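Local atomic coordinates of peptide synthetase, module 7 (Actinoplanes teichomyceticus, PDB entry 4TX3), a protein that is a condensation-like domain of a nonribosomal peptide synthetase and probably helps recruit the P450 enzymes that crosslink the peptide of a glycopeptide antibiotic. Residues A44-R50 with E132-S138; S232-V238 with A419-D425; M271-R275 with R453-I459. One frame throughout, in Å; residues are numbered along the deposited sequence.

The three contacts follow the two-lobed, CoA-acyltransferase-like fold of the condensation family. Interaction 1 belongs to the sheet of the N-terminal lobe and interaction 2 to the sheet of the C-terminal lobe; their nearest atoms are about 15 Å apart. A sulfate, probably from the crystallisation liquor, is hydrogen-bonded by both Arg233 of interaction 2 and His142, which ends strand 134-142, where the HHxxxDG signature of condensation domains reads HRxxxDD. Interaction 3, farther from the chain centre than interaction 2, is about 8 Å from it and about 32 Å from interaction 1 at the nearest atoms. Its segments alternate with those of interaction 2, helix 429-448 connecting 419-425 to 453-459.

Interaction 1 of 3, residues A44-R50 with E132-S138; sequences ALRLRGR and EKEHVLS
Leu45 and Leu137 form a hydrogen-bonded antiparallel pair, the N of each donating to the O of the other at 2.8 Å. Leu47 and His135 repeat the pattern, with Leu47 N to His135 O at 2.7 Å. The last bond, from Gly49 N to Lys133 O, has no reciprocal partner: Gly49 O is turned to two waters. One bridges it to Leu47 O and to His135 ND1; the second joins it to Glu132 O. Leu47 O thus takes both His135 N and the first water. Glycine suits this spot because its phi of 137° is strained for a residue with a CB. The segments are neighbouring strands in the mixed sheet of the N-terminal lobe of a condensation-like fold: Ala44, Arg46 and Arg48 bond to strand 383-388, Val136 and Ser138 to strand 123-129, which satisfies outward-facing backbone groups of these residues. One side carries Leu45, Leu47, Leu137 and His135; Leu47 CD1 rests on Leu137 CB at 4.0 Å, and such apolar chains fit a buried face. On the other side Arg46 and Glu134 make a salt bridge, Arg46 NH1 to Glu134 OE2 at 2.8 Å. The carboxylate oxygen lies close to the guanidinium plane, yet the nitrogen reaches it from above the carboxylate plane, the two planes being 63° apart. With CG anti to the backbone N (chi1 -176°) and a bend at chi3, the arginine rises beside Val136, whose CG2 lies 4.2 Å above the guanidinium centre. Arg46 NE pairs with Glu388 and NH2 with Glu100, and three carboxylates thus fix its rotation. The aliphatic part of Arg48 runs beside Glu134, CG lying 3.5 Å from Glu134 OE2. At the solvent-exposed end, Arg50 NH1 and Glu132 OE2 form a long ion pair of 3.8 Å.

Interaction 2 of 3, residues S232-V238 with A419-D425; sequences SRRAGTV and ALHYAAD. With SO4 (sulfate ion), chain F.
Gly236 and Tyr422 make the central hydrogen-bonded pair of two antiparallel strands whose directions differ by 156°, with Tyr422 N donating to Gly236 O and Gly236 N to Tyr422 O. Leu420 N reaches Val238 O at 2.8 Å; beyond the other end of the pairing, Ala424 N donates to Arg234 O from above the carbonyl plane, and a water linking Arg234 O to Asp425 N continues the connection. Strand 235-242 is the outermost of this sheet within the chain, with 413-423 next to it. Tyr422 folds its ring across the neighbouring strand, since chi1 of 61° sets CG between the backbone N and the carbonyl carbon. Gly236 CA lies over the ring face, 4.0 Å from its centroid; a residue without a side chain leaves room for this. On the opposite face of the sheet from Tyr422, Thr237 CG2 sits over the His421 ring in a second CH-pi contact, 3.4 Å from the centroid. Val238 CG2 meets Leu420 CB beside helix 429-448. Where the strands give way to loop, Asp425 accepts two hydrogen bonds, Ser232 N on OD2 and Ser232 OG on OD1 (2.8 Å), and OD1 also forms a salt bridge with Arg234 NH2 (3.1 Å). The serine hydroxyl also accepts from Arg234 N, an ST turn that positions the arginine. Arg233, extended away from these strands, is oriented by Arg37 O and Leu29 O, and its NH1 donates to a sulfate oxygen in the guanidinium plane. Arg31 N, Arg39 and His142 complete the grip on this ion, probably from the crystallisation liquor, which suggests a site that may favour anions.

Interaction 3 of 3, residues M271-R275 with R453-I459; sequences MLLTR and RISDLDI
Met271 and Ile454 lie at the heart of the packing between helix 261-278 of the C-terminal lobe and a short 3-10 turn, 454-456, in the chain that follows helix 429-448. Met271 CG touches Ile454 CG1 at 3.7 Å, and the bend at chi3 brings CE back along the turn to within 3.7 Å of Ile454 N; the unbranched thioether lies along this backbone, its CE also near Ile454 CG1. Met271 CB meets Leu457 CD1 at 3.8 Å. One turn along the helix, the Thr274 and Ile454 side chains cross at about a right angle, their CG2 atoms 4.0 Å apart, while Leu272 CD1 just reaches Ile459 CG2. Arg275, partly exposed, spans the contact with its long chain: chi1 of -165° places CG opposite the backbone N, and a bend at chi2 lays the chain alongside Ile454 O and Leu457 O. Arg275 NE and NH2 both point at Leu457 O, at 3.4 and 3.3 Å, but the bonds are bent and weak. Ile459 covers one face of the guanidinium, CD1 standing 3.5 Å from NH1, and Arg275 CD lies beside Ile454 O, the carbonyl that also receives Leu457 N within the turn. In the next shell, Phe320 and Val323 of helix 320-334 touch Met271, and Leu272 packs on helix 429-448. The loop is fastened by polar groups: Asp317 takes Arg453 NH1 on its O and Ser455 OG on its OD2, and Asp458 OD2 forms a salt bridge with Arg441. On the helix side, Thr274 turns its methyl to the isoleucine, leaving OG1 to bond with Gly279 O.

Interaction 1 of 3, residues A44-R50 with E132-S138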
loop_
_atom_site.group_PDB
_atom_site.type_symbol
_atom_site.label_atom_id
_atom_site.label_comp_id
_atom_site.label_asym_id
_atom_site.label_seq_id
_atom_site.Cartn_x
_atom_site.Cartn_y
_atom_site.Cartn_z
ATOM N N ALA B 44 10.793 -7.423 -16.066
ATOM C CA ALA B 44 12.246 -7.393 -16.016
ATOM C C ALA B 44 12.752 -6.187 -15.194
ATOM O O ALA B 44 12.293 -5.072 -15.379
ATOM C CB ALA B 44 12.812 -7.364 -17.429
ATOM N N LEU B 45 13.693 -6.418 -14.286
ATOM C CA LEU B 45 14.317 -5.333 -13.531
ATOM C C LEU B 45 15.757 -5.119 -13.927
ATOM O O LEU B 45 16.529 -6.080 -13.992
ATOM C CB LEU B 45 14.284 -5.607 -12.037
ATOM C CG LEU B 45 12.911 -5.832 -11.453
ATOM C CD1 LEU B 45 13.058 -5.934 -9.957
ATOM C CD2 LEU B 45 11.974 -4.701 -11.853
ATOM N N ARG B 46 16.124 -3.863 -14.169
ATOM C CA ARG B 46 17.530 -3.506 -14.339
ATOM C C ARG B 46 18.138 -3.311 -12.962
ATOM O O ARG B 46 17.527 -2.698 -12.085
ATOM C CB ARG B 46 17.692 -2.246 -15.188
ATOM C CG ARG B 46 19.150 -1.890 -15.464
ATOM C CD ARG B 46 19.283 -0.806 -16.510
ATOM N NE ARG B 46 18.919 -1.281 -17.836
ATOM C CZ ARG B 46 19.792 -1.725 -18.734
ATOM N NH1 ARG B 46 21.088 -1.746 -18.445
ATOM N NH2 ARG B 46 19.372 -2.140 -19.926
ATOM N N LEU B 47 19.332 -3.852 -12.768
ATOM C CA LEU B 47 19.984 -3.805 -11.466
ATOM C C LEU B 47 21.408 -3.247 -11.619
ATOM O O LEU B 47 22.262 -3.865 -12.270
ATOM C CB LEU B 47 19.999 -5.208 -10.833
ATOM C CG LEU B 47 18.704 -6.052 -10.844
ATOM C CD1 LEU B 47 18.970 -7.508 -10.432
ATOM C CD2 LEU B 47 17.619 -5.447 -9.962
ATOM N N ARG B 48 21.655 -2.075 -11.033
ATOM C CA ARG B 48 22.956 -1.404 -11.142
ATOM C C ARG B 48 23.665 -1.356 -9.799
ATOM O O ARG B 48 23.154 -0.769 -8.837
ATOM C CB ARG B 48 22.787 0.011 -11.685
ATOM C CG ARG B 48 22.004 0.081 -12.985
ATOM C CD ARG B 48 21.608 1.510 -13.324
ATOM N NE ARG B 48 20.542 2.028 -12.464
ATOM C CZ ARG B 48 20.292 3.324 -12.270
ATOM N NH1 ARG B 48 21.043 4.248 -12.872
ATOM N NH2 ARG B 48 19.293 3.699 -11.469
ATOM N N GLY B 49 24.840 -1.971 -9.728
ATOM C CA GLY B 49 25.549 -2.073 -8.467
ATOM C C GLY B 49 26.133 -3.457 -8.276
ATOM O O GLY B 49 26.101 -4.282 -9.189
ATOM N N ARG B 50 26.672 -3.723 -7.095
ATOM C CA ARG B 50 27.251 -5.033 -6.854
ATOM C C ARG B 50 26.182 -6.034 -6.421
ATOM O O ARG B 50 25.665 -6.001 -5.306
ATOM C CB ARG B 50 28.384 -4.945 -5.837
ATOM C CG ARG B 50 29.654 -4.495 -6.522
ATOM C CD ARG B 50 30.853 -4.586 -5.628
ATOM N NE ARG B 50 31.331 -5.957 -5.476
ATOM C CZ ARG B 50 32.110 -6.583 -6.355
ATOM N NH1 ARG B 50 32.486 -5.965 -7.474
ATOM N NH2 ARG B 50 32.511 -7.827 -6.114
ATOM N N GLU B 132 30.071 -5.652 -15.139
ATOM C CA GLU B 132 30.339 -6.141 -13.788
ATOM C C GLU B 132 29.340 -5.594 -12.764
ATOM O O GLU B 132 29.057 -6.259 -11.772
ATOM C CB GLU B 132 31.771 -5.804 -13.352
ATOM C CG GLU B 132 32.181 -6.432 -12.018
ATOM C CD GLU B 132 33.642 -6.174 -11.650
ATOM O OE1 GLU B 132 34.243 -5.228 -12.221
ATOM O OE2 GLU B 132 34.188 -6.916 -10.793
ATOM N N LYS B 133 28.789 -4.411 -13.007
ATOM C CA LYS B 133 27.815 -3.845 -12.067
ATOM C C LYS B 133 26.464 -3.527 -12.722
ATOM O O LYS B 133 25.699 -2.706 -12.223
ATOM C CB LYS B 133 28.389 -2.583 -11.400
ATOM C CG LYS B 133 29.574 -2.877 -10.496
ATOM C CD LYS B 133 30.015 -1.673 -9.676
ATOM C CE LYS B 133 31.256 -2.005 -8.841
ATOM N NZ LYS B 133 31.654 -0.890 -7.937
ATOM N N GLU B 134 26.174 -4.183 -13.838
ATOM C CA GLU B 134 24.916 -3.962 -14.545
ATOM C C GLU B 134 24.294 -5.294 -14.945
ATOM O O GLU B 134 24.842 -6.023 -15.773
ATOM C CB GLU B 134 25.132 -3.100 -15.787
ATOM C CG GLU B 134 23.852 -2.579 -16.407
ATOM C CD GLU B 134 23.720 -1.069 -16.286
ATOM O OE1 GLU B 134 24.758 -0.397 -16.090
ATOM O OE2 GLU B 134 22.584 -0.548 -16.385
ATOM N N HIS B 135 23.156 -5.618 -14.348
ATOM C CA HIS B 135 22.439 -6.839 -14.701
ATOM C C HIS B 135 20.976 -6.546 -14.982
ATOM O O HIS B 135 20.433 -5.517 -14.557
ATOM C CB HIS B 135 22.532 -7.888 -13.587
ATOM C CG HIS B 135 23.923 -8.351 -13.293
ATOM N ND1 HIS B 135 24.831 -7.585 -12.589
ATOM C CD2 HIS B 135 24.554 -9.514 -13.587
ATOM C CE1 HIS B 135 25.967 -8.253 -12.470
ATOM N NE2 HIS B 135 25.823 -9.430 -13.063
ATOM N N VAL B 136 20.339 -7.463 -15.700
ATOM C CA VAL B 136 18.895 -7.438 -15.833
ATOM C C VAL B 136 18.301 -8.777 -15.390
ATOM O O VAL B 136 18.688 -9.848 -15.871
ATOM C CB VAL B 136 18.486 -7.103 -17.255
ATOM C CG1 VAL B 136 17.045 -7.481 -17.493
ATOM C CG2 VAL B 136 18.703 -5.620 -17.509
ATOM N N LEU B 137 17.386 -8.712 -14.432
ATOM C CA LEU B 137 16.660 -9.902 -14.005
ATOM C C LEU B 137 15.324 -9.996 -14.746
ATOM O O LEU B 137 14.538 -9.057 -14.759
ATOM C CB LEU B 137 16.435 -9.897 -12.489
ATOM C CG LEU B 137 15.655 -11.129 -12.031
ATOM C CD1 LEU B 137 16.431 -12.404 -12.380
ATOM C CD2 LEU B 137 15.313 -11.062 -10.551
ATOM N N SER B 138 15.090 -11.133 -15.380
ATOM C CA SER B 138 13.857 -11.368 -16.115
ATOM C C SER B 138 13.014 -12.454 -15.423
ATOM O O SER B 138 13.489 -13.581 -15.202
ATOM C CB SER B 138 14.186 -11.767 -17.553
ATOM O OG SER B 138 13.046 -12.227 -18.234
HETATM O O HOH W 1 24.119 -5.601 -10.949
HETATM O O HOH W 2 27.637 -6.935 -9.828
#

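Interaction 2 of 3, residues S232-V238 with A419-D425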
loop_
_atom_site.group_PDB
_atom_site.type_symbol
_atom_site.label_atom_id
_atom_site.label_comp_id
_atom_site.label_asym_id
_atom_site.label_seq_id
_atom_site.Cartn_x
_atom_site.Cartn_y
_atom_site.Cartn_z
ATOM N N SER B 232 -3.544 -16.635 -32.462
ATOM C CA SER B 232 -2.133 -16.399 -32.219
ATOM C C SER B 232 -1.952 -15.687 -30.883
ATOM O O SER B 232 -0.903 -15.781 -30.260
ATOM C CB SER B 232 -1.526 -15.566 -33.336
ATOM O OG SER B 232 -1.849 -14.202 -33.157
ATOM N N ARG B 233 -3.003 -14.991 -30.454
ATOM C CA ARG B 233 -2.991 -14.117 -29.280
ATOM C C ARG B 233 -1.956 -12.996 -29.356
ATOM O O ARG B 233 -1.590 -12.433 -28.325
ATOM C CB ARG B 233 -2.764 -14.915 -27.990
ATOM C CG ARG B 233 -3.805 -15.971 -27.688
ATOM C CD ARG B 233 -3.539 -16.594 -26.309
ATOM N NE ARG B 233 -4.391 -17.748 -26.043
ATOM C CZ ARG B 233 -3.964 -18.924 -25.592
ATOM N NH1 ARG B 233 -2.681 -19.122 -25.322
ATOM N NH2 ARG B 233 -4.828 -19.905 -25.391
ATOM N N ARG B 234 -1.495 -12.650 -30.557
ATOM C CA ARG B 234 -0.580 -11.512 -30.690
ATOM C C ARG B 234 -1.328 -10.202 -30.472
ATOM O O ARG B 234 -2.517 -10.106 -30.733
ATOM C CB ARG B 234 0.111 -11.508 -32.057
ATOM C CG ARG B 234 1.127 -12.626 -32.260
ATOM C CD ARG B 234 1.766 -12.583 -33.660
ATOM N NE ARG B 234 0.762 -12.778 -34.711
ATOM C CZ ARG B 234 0.346 -11.840 -35.571
ATOM N NH1 ARG B 234 0.889 -10.618 -35.574
ATOM N NH2 ARG B 234 -0.595 -12.141 -36.467
ATOM N N ALA B 235 -0.624 -9.184 -30.009
ATOM C CA ALA B 235 -1.282 -7.953 -29.605
ATOM C C ALA B 235 -0.496 -6.725 -30.007
ATOM O O ALA B 235 0.725 -6.708 -29.910
ATOM C CB ALA B 235 -1.505 -7.949 -28.100
ATOM N N GLY B 236 -1.207 -5.697 -30.449
ATOM C CA GLY B 236 -0.608 -4.400 -30.690
ATOM C C GLY B 236 -1.210 -3.405 -29.723
ATOM O O GLY B 236 -2.191 -3.717 -29.049
ATOM N N THR B 237 -0.639 -2.211 -29.641
ATOM C CA THR B 237 -1.219 -1.173 -28.803
ATOM C C THR B 237 -1.238 0.161 -29.510
ATOM O O THR B 237 -0.519 0.358 -30.474
ATOM C CB THR B 237 -0.464 -1.006 -27.475
ATOM O OG1 THR B 237 0.915 -0.724 -27.735
ATOM C CG2 THR B 237 -0.556 -2.265 -26.648
ATOM N N VAL B 238 -2.100 1.057 -29.032
ATOM C CA VAL B 238 -2.153 2.445 -29.462
ATOM C C VAL B 238 -2.412 3.295 -28.221
ATOM O O VAL B 238 -3.266 2.959 -27.393
ATOM C CB VAL B 238 -3.260 2.703 -30.533
ATOM C CG1 VAL B 238 -2.993 1.901 -31.783
ATOM C CG2 VAL B 238 -4.645 2.344 -30.004
ATOM N N ALA B 419 -3.999 3.185 -23.077
ATOM C CA ALA B 419 -3.710 2.462 -24.289
ATOM C C ALA B 419 -4.820 1.488 -24.619
ATOM O O ALA B 419 -5.499 0.981 -23.724
ATOM C CB ALA B 419 -2.399 1.727 -24.164
ATOM N N LEU B 420 -4.994 1.250 -25.916
ATOM C CA LEU B 420 -5.913 0.246 -26.416
ATOM C C LEU B 420 -5.106 -0.947 -26.905
ATOM O O LEU B 420 -4.322 -0.817 -27.837
ATOM C CB LEU B 420 -6.792 0.808 -27.551
ATOM C CG LEU B 420 -7.631 -0.228 -28.305
ATOM C CD1 LEU B 420 -8.602 -0.963 -27.364
ATOM C CD2 LEU B 420 -8.388 0.399 -29.441
ATOM N N HIS B 421 -5.274 -2.102 -26.275
ATOM C CA HIS B 421 -4.627 -3.304 -26.775
ATOM C C HIS B 421 -5.595 -4.036 -27.692
ATOM O O HIS B 421 -6.787 -4.097 -27.406
ATOM C CB HIS B 421 -4.177 -4.196 -25.623
ATOM C CG HIS B 421 -3.215 -3.529 -24.684
ATOM N ND1 HIS B 421 -1.968 -4.044 -24.406
ATOM C CD2 HIS B 421 -3.323 -2.398 -23.949
ATOM C CE1 HIS B 421 -1.348 -3.256 -23.546
ATOM N NE2 HIS B 421 -2.148 -2.249 -23.253
ATOM N N TYR B 422 -5.103 -4.579 -28.798
ATOM C CA TYR B 422 -5.997 -5.263 -29.725
ATOM C C TYR B 422 -5.388 -6.527 -30.268
ATOM O O TYR B 422 -4.169 -6.688 -30.307
ATOM C CB TYR B 422 -6.375 -4.351 -30.894
ATOM C CG TYR B 422 -5.176 -3.918 -31.699
ATOM C CD1 TYR B 422 -4.413 -2.821 -31.304
ATOM C CD2 TYR B 422 -4.789 -4.612 -32.839
ATOM C CE1 TYR B 422 -3.306 -2.419 -32.028
ATOM C CE2 TYR B 422 -3.675 -4.219 -33.567
ATOM C CZ TYR B 422 -2.942 -3.123 -33.155
ATOM O OH TYR B 422 -1.841 -2.721 -33.876
ATOM N N ALA B 423 -6.261 -7.416 -30.716
ATOM C CA ALA B 423 -5.843 -8.691 -31.268
ATOM C C ALA B 423 -5.362 -8.461 -32.694
ATOM O O ALA B 423 -6.163 -8.187 -33.590
ATOM C CB ALA B 423 -6.987 -9.696 -31.221
ATOM N N ALA B 424 -4.054 -8.565 -32.908
ATOM C CA ALA B 424 -3.486 -8.214 -34.214
ATOM C C ALA B 424 -3.988 -9.143 -35.328
ATOM O O ALA B 424 -3.966 -8.780 -36.497
ATOM C CB ALA B 424 -1.965 -8.218 -34.150
ATOM N N ASP B 425 -4.459 -10.326 -34.947
ATOM C CA ASP B 425 -5.068 -11.267 -35.879
ATOM C C ASP B 425 -6.285 -10.677 -36.575
ATOM O O ASP B 425 -6.590 -11.027 -37.716
ATOM C CB ASP B 425 -5.501 -12.543 -35.150
ATOM C CG ASP B 425 -4.389 -13.559 -35.026
ATOM O OD1 ASP B 425 -3.227 -13.225 -35.342
ATOM O OD2 ASP B 425 -4.682 -14.697 -34.607
HETATM S S SO4 F . -0.703 -21.321 -22.740
HETATM O O1 SO4 F . -0.825 -22.239 -21.607
HETATM O O2 SO4 F . 0.592 -21.527 -23.384
HETATM O O3 SO4 F . -1.764 -21.605 -23.718
HETATM O O4 SO4 F . -0.831 -19.942 -22.254
HETATM O O HOH W 3 -4.300 -11.840 -32.097
#

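Interaction 3 of 3, residues M271-R275 with R453-I459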
loop_
_atom_site.group_PDB
_atom_site.type_symbol
_atom_site.label_atom_id
_atom_site.label_comp_id
_atom_site.label_asym_id
_atom_site.label_seq_id
_atom_site.Cartn_x
_atom_site.Cartn_y
_atom_site.Cartn_z
ATOM N N MET B 271 -21.736 3.439 -25.995
ATOM C CA MET B 271 -22.355 4.281 -27.016
ATOM C C MET B 271 -21.520 4.251 -28.287
ATOM O O MET B 271 -22.058 4.288 -29.401
ATOM C CB MET B 271 -22.506 5.724 -26.537
ATOM C CG MET B 271 -23.584 5.912 -25.504
ATOM S SD MET B 271 -23.454 7.546 -24.754
ATOM C CE MET B 271 -24.695 8.479 -25.668
ATOM N N LEU B 272 -20.205 4.182 -28.121
ATOM C CA LEU B 272 -19.319 4.167 -29.272
ATOM C C LEU B 272 -19.502 2.889 -30.061
ATOM O O LEU B 272 -19.537 2.914 -31.289
ATOM C CB LEU B 272 -17.864 4.329 -28.845
ATOM C CG LEU B 272 -16.802 4.276 -29.946
ATOM C CD1 LEU B 272 -17.014 5.358 -31.010
ATOM C CD2 LEU B 272 -15.428 4.388 -29.340
ATOM N N LEU B 273 -19.629 1.769 -29.361
ATOM C CA LEU B 273 -19.746 0.481 -30.045
ATOM C C LEU B 273 -21.091 0.382 -30.773
ATOM O O LEU B 273 -21.155 -0.138 -31.878
ATOM C CB LEU B 273 -19.563 -0.677 -29.061
ATOM C CG LEU B 273 -18.146 -0.825 -28.490
ATOM C CD1 LEU B 273 -18.139 -1.741 -27.289
ATOM C CD2 LEU B 273 -17.193 -1.350 -29.550
ATOM N N THR B 274 -22.160 0.889 -30.164
ATOM C CA THR B 274 -23.444 0.933 -30.845
ATOM C C THR B 274 -23.299 1.761 -32.119
ATOM O O THR B 274 -23.767 1.374 -33.175
ATOM C CB THR B 274 -24.557 1.529 -29.956
ATOM O OG1 THR B 274 -24.835 0.638 -28.868
ATOM C CG2 THR B 274 -25.828 1.717 -30.764
ATOM N N ARG B 275 -22.614 2.888 -32.005
ATOM C CA ARG B 275 -22.338 3.774 -33.125
ATOM C C ARG B 275 -21.416 3.126 -34.169
ATOM O O ARG B 275 -21.466 3.457 -35.337
ATOM C CB ARG B 275 -21.724 5.063 -32.578
ATOM C CG ARG B 275 -21.697 6.204 -33.545
ATOM C CD ARG B 275 -23.091 6.715 -33.888
ATOM N NE ARG B 275 -22.977 7.944 -34.674
ATOM C CZ ARG B 275 -22.580 7.994 -35.948
ATOM N NH1 ARG B 275 -22.265 6.889 -36.623
ATOM N NH2 ARG B 275 -22.502 9.161 -36.562
ATOM N N ARG B 453 -27.362 12.201 -27.332
ATOM C CA ARG B 453 -27.793 10.827 -27.598
ATOM C C ARG B 453 -26.849 10.145 -28.571
ATOM O O ARG B 453 -26.091 10.819 -29.286
ATOM C CB ARG B 453 -29.217 10.799 -28.154
ATOM C CG ARG B 453 -30.212 11.492 -27.258
ATOM C CD ARG B 453 -31.602 11.588 -27.866
ATOM N NE ARG B 453 -32.485 12.322 -26.957
ATOM C CZ ARG B 453 -33.218 11.760 -25.997
ATOM N NH1 ARG B 453 -33.194 10.442 -25.818
ATOM N NH2 ARG B 453 -33.976 12.515 -25.211
ATOM N N ILE B 454 -26.920 8.814 -28.602
ATOM C CA ILE B 454 -26.054 7.976 -29.426
ATOM C C ILE B 454 -25.980 8.434 -30.883
ATOM O O ILE B 454 -24.895 8.497 -31.491
ATOM C CB ILE B 454 -26.531 6.504 -29.388
ATOM C CG1 ILE B 454 -26.362 5.921 -27.985
ATOM C CG2 ILE B 454 -25.756 5.669 -30.377
ATOM C CD1 ILE B 454 -26.712 4.432 -27.891
ATOM N N SER B 455 -27.151 8.761 -31.426
ATOM C CA SER B 455 -27.307 9.157 -32.823
ATOM C C SER B 455 -26.720 10.541 -33.153
ATOM O O SER B 455 -26.462 10.834 -34.318
ATOM C CB SER B 455 -28.787 9.147 -33.200
ATOM O OG SER B 455 -29.481 10.139 -32.460
ATOM N N ASP B 456 -26.540 11.386 -32.141
ATOM C CA ASP B 456 -25.896 12.682 -32.330
ATOM C C ASP B 456 -24.390 12.676 -32.078
ATOM O O ASP B 456 -23.789 13.738 -32.057
ATOM C CB ASP B 456 -26.483 13.755 -31.405
ATOM C CG ASP B 456 -27.987 13.735 -31.339
ATOM O OD1 ASP B 456 -28.638 13.461 -32.386
ATOM O OD2 ASP B 456 -28.506 14.042 -30.225
ATOM N N LEU B 457 -23.790 11.513 -31.838
ATOM C CA LEU B 457 -22.352 11.457 -31.584
ATOM C C LEU B 457 -21.589 11.681 -32.887
ATOM O O LEU B 457 -21.839 11.012 -33.891
ATOM C CB LEU B 457 -21.946 10.121 -30.957
ATOM C CG LEU B 457 -22.463 9.801 -29.549
ATOM C CD1 LEU B 457 -21.915 8.470 -29.056
ATOM C CD2 LEU B 457 -22.170 10.909 -28.534
ATOM N N ASP B 458 -20.673 12.641 -32.870
ATOM C CA ASP B 458 -19.812 12.895 -34.010
ATOM C C ASP B 458 -18.558 12.024 -33.926
ATOM O O ASP B 458 -17.779 12.127 -32.986
ATOM C CB ASP B 458 -19.440 14.375 -34.073
ATOM C CG ASP B 458 -18.547 14.706 -35.267
ATOM O OD1 ASP B 458 -18.594 13.972 -36.281
ATOM O OD2 ASP B 458 -17.787 15.700 -35.186
ATOM N N ILE B 459 -18.375 11.153 -34.903
ATOM C CA ILE B 459 -17.210 10.287 -34.937
ATOM C C ILE B 459 -16.363 10.556 -36.173
ATOM O O ILE B 459 -15.513 9.740 -36.545
ATOM C CB ILE B 459 -17.604 8.809 -34.939
ATOM C CG1 ILE B 459 -18.390 8.500 -36.213
ATOM C CG2 ILE B 459 -18.391 8.473 -33.695
ATOM C CD1 ILE B 459 -18.741 7.075 -36.385
#